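Local atomic coordinates of peptidase M16 inactive domain family protein (Pseudomonas fluorescens, PDB entry 3GWB), a protein that is of uncertain function, belongs to the M16 metallopeptidase family, and probably lacks the peptidase activity of its zinc-binding relatives. Residues Leu38-Ala43 / Gly195-Ala200; Phe42-Ser47 / Asp93-Ser98. One frame throughout, in Å; residues are numbered along the deposited sequence.

Interaction 1: residues Leu38-Ala43 / Gly195-Ala200; sequences LRLIFA and GNVVIA
Val197 sets its CG2 methyl over the ring of Phe42. The two residues form a non-hydrogen-bonded pair between antiparallel strands 35-42 and 197-203, inside the mixed sheet of the N-terminal half of this M16 alpha/beta fold. CG2 lies 3.4 Å from the centroid of the Phe42 ring and 10° off its normal, a close CH-pi contact. The side chains run side by side. With chi1 at 76°, CG1 of Val197 sits between the backbone N and the carbonyl carbon, and CG2, opposite the N, falls over the ring. The same methyl reaches Leu40 CB at 3.9 Å. The Phe42 ring also meets the ring of Tyr192. With an alanine at Phe42, the Val197 methyl is likely to lose its aromatic partner, and a gap to open next to Val119 of helix 105-120. Leu38 lays CD1 alongside Ile199 CG2 on this same face, which helices 105-120 and 207-220 cover. Ile41, Val198 and Ala200 turn to the other face, and Ile41 CB stands 4.1 Å from Val198 CB. Val369 and Phe377 of helix 365-377 reach that side. Four backbone bonds join Arg39 with Ala200 and Ile41 with Val198. Past the strand end, Ala43 N donates to Asn196 O, a longer bond of 3.3 Å. The Asn196 amide is fixed by three partners: OD1 takes Leu227 N, and ND2 serves both Ala191 O and Ala43. ND2 approaches Ala43 O at 3.0 Å from above the carbonyl plane, while that oxygen lies in the plane of the amide.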
# COMPACT_ATOMS: atom_id res chain seq x y z
N LEU A 38 15.59 0.63 -14.02
CA LEU A 38 15.58 -0.44 -15.00
C LEU A 38 14.23 -1.13 -14.84
O LEU A 38 13.85 -1.52 -13.74
CB LEU A 38 16.72 -1.44 -14.72
CG LEU A 38 16.73 -2.75 -15.50
CD1 LEU A 38 16.84 -2.47 -16.99
CD2 LEU A 38 17.92 -3.61 -15.03
N ARG A 39 13.51 -1.29 -15.94
CA ARG A 39 12.21 -1.92 -15.89
C ARG A 39 12.11 -2.97 -16.99
O ARG A 39 12.47 -2.71 -18.14
CB ARG A 39 11.12 -0.86 -16.06
CG ARG A 39 9.69 -1.32 -15.82
CD ARG A 39 8.74 -0.13 -15.97
NE ARG A 39 7.33 -0.47 -15.83
CZ ARG A 39 6.72 -0.71 -14.67
NH1 ARG A 39 7.40 -0.64 -13.53
NH2 ARG A 39 5.42 -1.00 -14.65
N LEU A 40 11.67 -4.16 -16.62
CA LEU A 40 11.51 -5.27 -17.56
C LEU A 40 10.03 -5.58 -17.67
O LEU A 40 9.35 -5.83 -16.68
CB LEU A 40 12.26 -6.51 -17.07
CG LEU A 40 13.76 -6.65 -17.35
CD1 LEU A 40 14.50 -5.36 -17.03
CD2 LEU A 40 14.31 -7.81 -16.52
N ILE A 41 9.52 -5.54 -18.90
CA ILE A 41 8.12 -5.82 -19.13
C ILE A 41 8.03 -7.09 -19.95
O ILE A 41 8.51 -7.13 -21.08
CB ILE A 41 7.43 -4.67 -19.91
CG1 ILE A 41 7.54 -3.34 -19.14
CG2 ILE A 41 5.96 -4.99 -20.08
CD1 ILE A 41 8.95 -2.79 -19.06
N PHE A 42 7.43 -8.14 -19.38
CA PHE A 42 7.28 -9.42 -20.07
C PHE A 42 5.82 -9.61 -20.46
O PHE A 42 4.92 -9.16 -19.76
CB PHE A 42 7.64 -10.60 -19.15
CG PHE A 42 9.06 -10.57 -18.63
CD1 PHE A 42 10.03 -11.34 -19.24
CD2 PHE A 42 9.40 -9.79 -17.52
CE1 PHE A 42 11.33 -11.34 -18.75
CE2 PHE A 42 10.70 -9.79 -17.03
CZ PHE A 42 11.67 -10.57 -17.64
N ALA A 43 5.59 -10.29 -21.58
CA ALA A 43 4.23 -10.62 -22.00
C ALA A 43 3.95 -11.89 -21.19
O ALA A 43 3.84 -13.00 -21.74
CB ALA A 43 4.19 -10.92 -23.48
N GLY A 195 13.32 -13.19 -25.55
CA GLY A 195 12.61 -12.70 -26.72
C GLY A 195 11.22 -12.18 -26.39
O GLY A 195 10.58 -11.55 -27.23
N ASN A 196 10.77 -12.42 -25.16
CA ASN A 196 9.44 -12.00 -24.72
C ASN A 196 9.46 -10.82 -23.76
O ASN A 196 8.46 -10.53 -23.09
CB ASN A 196 8.75 -13.20 -24.03
CG ASN A 196 7.24 -13.04 -23.94
OD1 ASN A 196 6.58 -12.74 -24.94
ND2 ASN A 196 6.69 -13.25 -22.75
N VAL A 197 10.59 -10.12 -23.69
CA VAL A 197 10.70 -9.00 -22.76
C VAL A 197 11.08 -7.66 -23.39
O VAL A 197 11.72 -7.60 -24.45
CB VAL A 197 11.73 -9.30 -21.65
CG1 VAL A 197 13.15 -9.17 -22.22
CG2 VAL A 197 11.52 -8.36 -20.45
N VAL A 198 10.66 -6.59 -22.73
CA VAL A 198 11.00 -5.23 -23.15
C VAL A 198 11.89 -4.70 -22.04
O VAL A 198 11.53 -4.79 -20.87
CB VAL A 198 9.76 -4.32 -23.24
CG1 VAL A 198 10.21 -2.87 -23.48
CG2 VAL A 198 8.86 -4.78 -24.38
N ILE A 199 13.05 -4.15 -22.39
CA ILE A 199 13.98 -3.62 -21.41
C ILE A 199 14.01 -2.10 -21.48
O ILE A 199 14.46 -1.54 -22.47
CB ILE A 199 15.41 -4.17 -21.67
CG1 ILE A 199 15.41 -5.69 -21.52
CG2 ILE A 199 16.40 -3.55 -20.71
CD1 ILE A 199 16.68 -6.34 -22.02
N ALA A 200 13.51 -1.44 -20.44
CA ALA A 200 13.47 0.01 -20.40
C ALA A 200 14.45 0.53 -19.35
O ALA A 200 14.47 0.03 -18.23
CB ALA A 200 12.05 0.48 -20.07

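Interaction 2: residues Phe42-Ser47 / Asp93-Ser98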
# COMPACT_ATOMS: atom_id res chain seq x y z
N PHE A 42 7.43 -8.14 -19.38
CA PHE A 42 7.28 -9.42 -20.07
C PHE A 42 5.82 -9.61 -20.46
O PHE A 42 4.92 -9.16 -19.76
CB PHE A 42 7.64 -10.60 -19.15
CG PHE A 42 9.06 -10.57 -18.63
CD1 PHE A 42 10.03 -11.34 -19.24
CD2 PHE A 42 9.40 -9.79 -17.52
CE1 PHE A 42 11.33 -11.34 -18.75
CE2 PHE A 42 10.70 -9.79 -17.03
CZ PHE A 42 11.67 -10.57 -17.64
N ALA A 43 5.59 -10.29 -21.58
CA ALA A 43 4.23 -10.62 -22.00
C ALA A 43 3.95 -11.89 -21.19
O ALA A 43 3.84 -13.00 -21.74
CB ALA A 43 4.19 -10.92 -23.48
N ALA A 44 3.86 -11.72 -19.87
CA ALA A 44 3.62 -12.83 -18.94
C ALA A 44 2.52 -12.54 -17.92
O ALA A 44 2.65 -12.86 -16.73
CB ALA A 44 4.92 -13.15 -18.20
N GLY A 45 1.43 -11.92 -18.37
CA GLY A 45 0.32 -11.63 -17.49
C GLY A 45 -0.64 -12.80 -17.43
O GLY A 45 -0.39 -13.84 -18.02
N SER A 46 -1.76 -12.63 -16.73
CA SER A 46 -2.74 -13.68 -16.58
C SER A 46 -3.34 -14.17 -17.89
O SER A 46 -3.86 -15.29 -17.98
CB SER A 46 -3.85 -13.24 -15.62
OG SER A 46 -4.51 -12.08 -16.09
N SER A 47 -3.25 -13.34 -18.93
CA SER A 47 -3.78 -13.71 -20.23
C SER A 47 -3.02 -14.92 -20.80
O SER A 47 -3.46 -15.55 -21.76
CB SER A 47 -3.71 -12.53 -21.21
OG SER A 47 -2.37 -12.15 -21.50
N ASP A 93 -2.18 -8.40 -19.23
CA ASP A 93 -1.34 -8.67 -20.39
C ASP A 93 0.16 -8.52 -20.19
O ASP A 93 0.94 -8.80 -21.09
CB ASP A 93 -1.82 -7.86 -21.61
CG ASP A 93 -1.85 -6.37 -21.36
OD1 ASP A 93 -1.69 -5.95 -20.20
OD2 ASP A 93 -2.05 -5.61 -22.34
N MSE A 94 0.59 -8.10 -19.00
CA MSE A 94 2.02 -7.96 -18.74
C MSE A 94 2.39 -8.33 -17.31
O MSE A 94 1.53 -8.43 -16.43
CB MSE A 94 2.51 -6.53 -19.05
CG MSE A 94 1.79 -5.40 -18.31
SE MSE A 94 2.64 -3.79 -18.42
CE MSE A 94 2.31 -3.31 -20.11
N ALA A 95 3.68 -8.55 -17.10
CA ALA A 95 4.25 -8.87 -15.80
C ALA A 95 5.53 -8.05 -15.76
O ALA A 95 6.23 -7.94 -16.78
CB ALA A 95 4.56 -10.36 -15.68
N VAL A 96 5.85 -7.48 -14.61
CA VAL A 96 7.03 -6.65 -14.52
C VAL A 96 7.98 -6.99 -13.39
O VAL A 96 7.60 -7.60 -12.38
CB VAL A 96 6.63 -5.16 -14.36
CG1 VAL A 96 5.56 -4.79 -15.40
CG2 VAL A 96 6.09 -4.90 -12.96
N ALA A 97 9.24 -6.61 -13.60
CA ALA A 97 10.30 -6.78 -12.62
C ALA A 97 11.08 -5.48 -12.81
O ALA A 97 11.44 -5.13 -13.94
CB ALA A 97 11.15 -7.98 -12.94
N SER A 98 11.32 -4.77 -11.72
CA SER A 98 12.02 -3.50 -11.80
C SER A 98 13.09 -3.33 -10.74
O SER A 98 13.06 -3.97 -9.68
CB SER A 98 11.02 -2.34 -11.68
OG SER A 98 10.34 -2.34 -10.43
O HOH W 1 0.47 -11.42 -21.31
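One water is held between Gly45, Ser47 and Asp93. It accepts from Gly45 N at 3.1 Å and donates to Ser47 OG at 2.9 Å. It also donates weakly to Asp93 O. Ser47 OG lies between its backbone N and carbonyl carbon (chi1 65°), which aims it at the water, and it also bonds Lys92 O. Gly45 passes close to residues 93-98, with its CA 3.6 Å from Met94 O. There is no room for a side chain on Gly45: a CB would clash with the backbone N atoms of Met94 and Asp93. Strand 35-42 ends here beside strand 95-102, its antiparallel neighbour in the mixed sheet. Phe42 and Ala95 make the last hydrogen-bonded pair. Phe42 N donates to Ala95 O at 2.9 Å and 173°, and Ala95 N returns the bond to Phe42 O. The chain then bends in an inverse gamma turn centred on Ala43, closed by a weak bond from Ala44 N to Phe42 O. Ala95 O sits at the edge of the Phe42 ring, in its plane. Beyond the turn, Ala44 CB packs on Ala95 CB at 3.8 Å. Met94, a selenomethionine, touches Phe42 O with its CB, and its side chain rests on Ile41 and Phe377. The CB of Asp93 points away from residues 42-47. Its OD2 accepts from Gln307 N, in the second half of the chain, and is bonded to Tyr378 OH.

How the interactions relate
Interactions 1 and 2 start from the same piece of chain and share Phe42 and Ala43. Their centres lie about 9 Å apart. Strand 35-42 runs between strands 197-203 and 95-102, so each contact takes one of its edges. The second edge continues upstream with a probable hydrogen bond from Leu40 N to Ala97 O, 2.9 Å. Leu40 O also packs on Val96 CB at 3.6 Å. Val96 O is bound in turn by Asn60 of helix 55-62. In active M16 peptidases the inverted zinc-binding motif HxxEH probably lies on the equivalent helix; residues 55-62 here lack its histidines and glutamate, consistent with an inactive member.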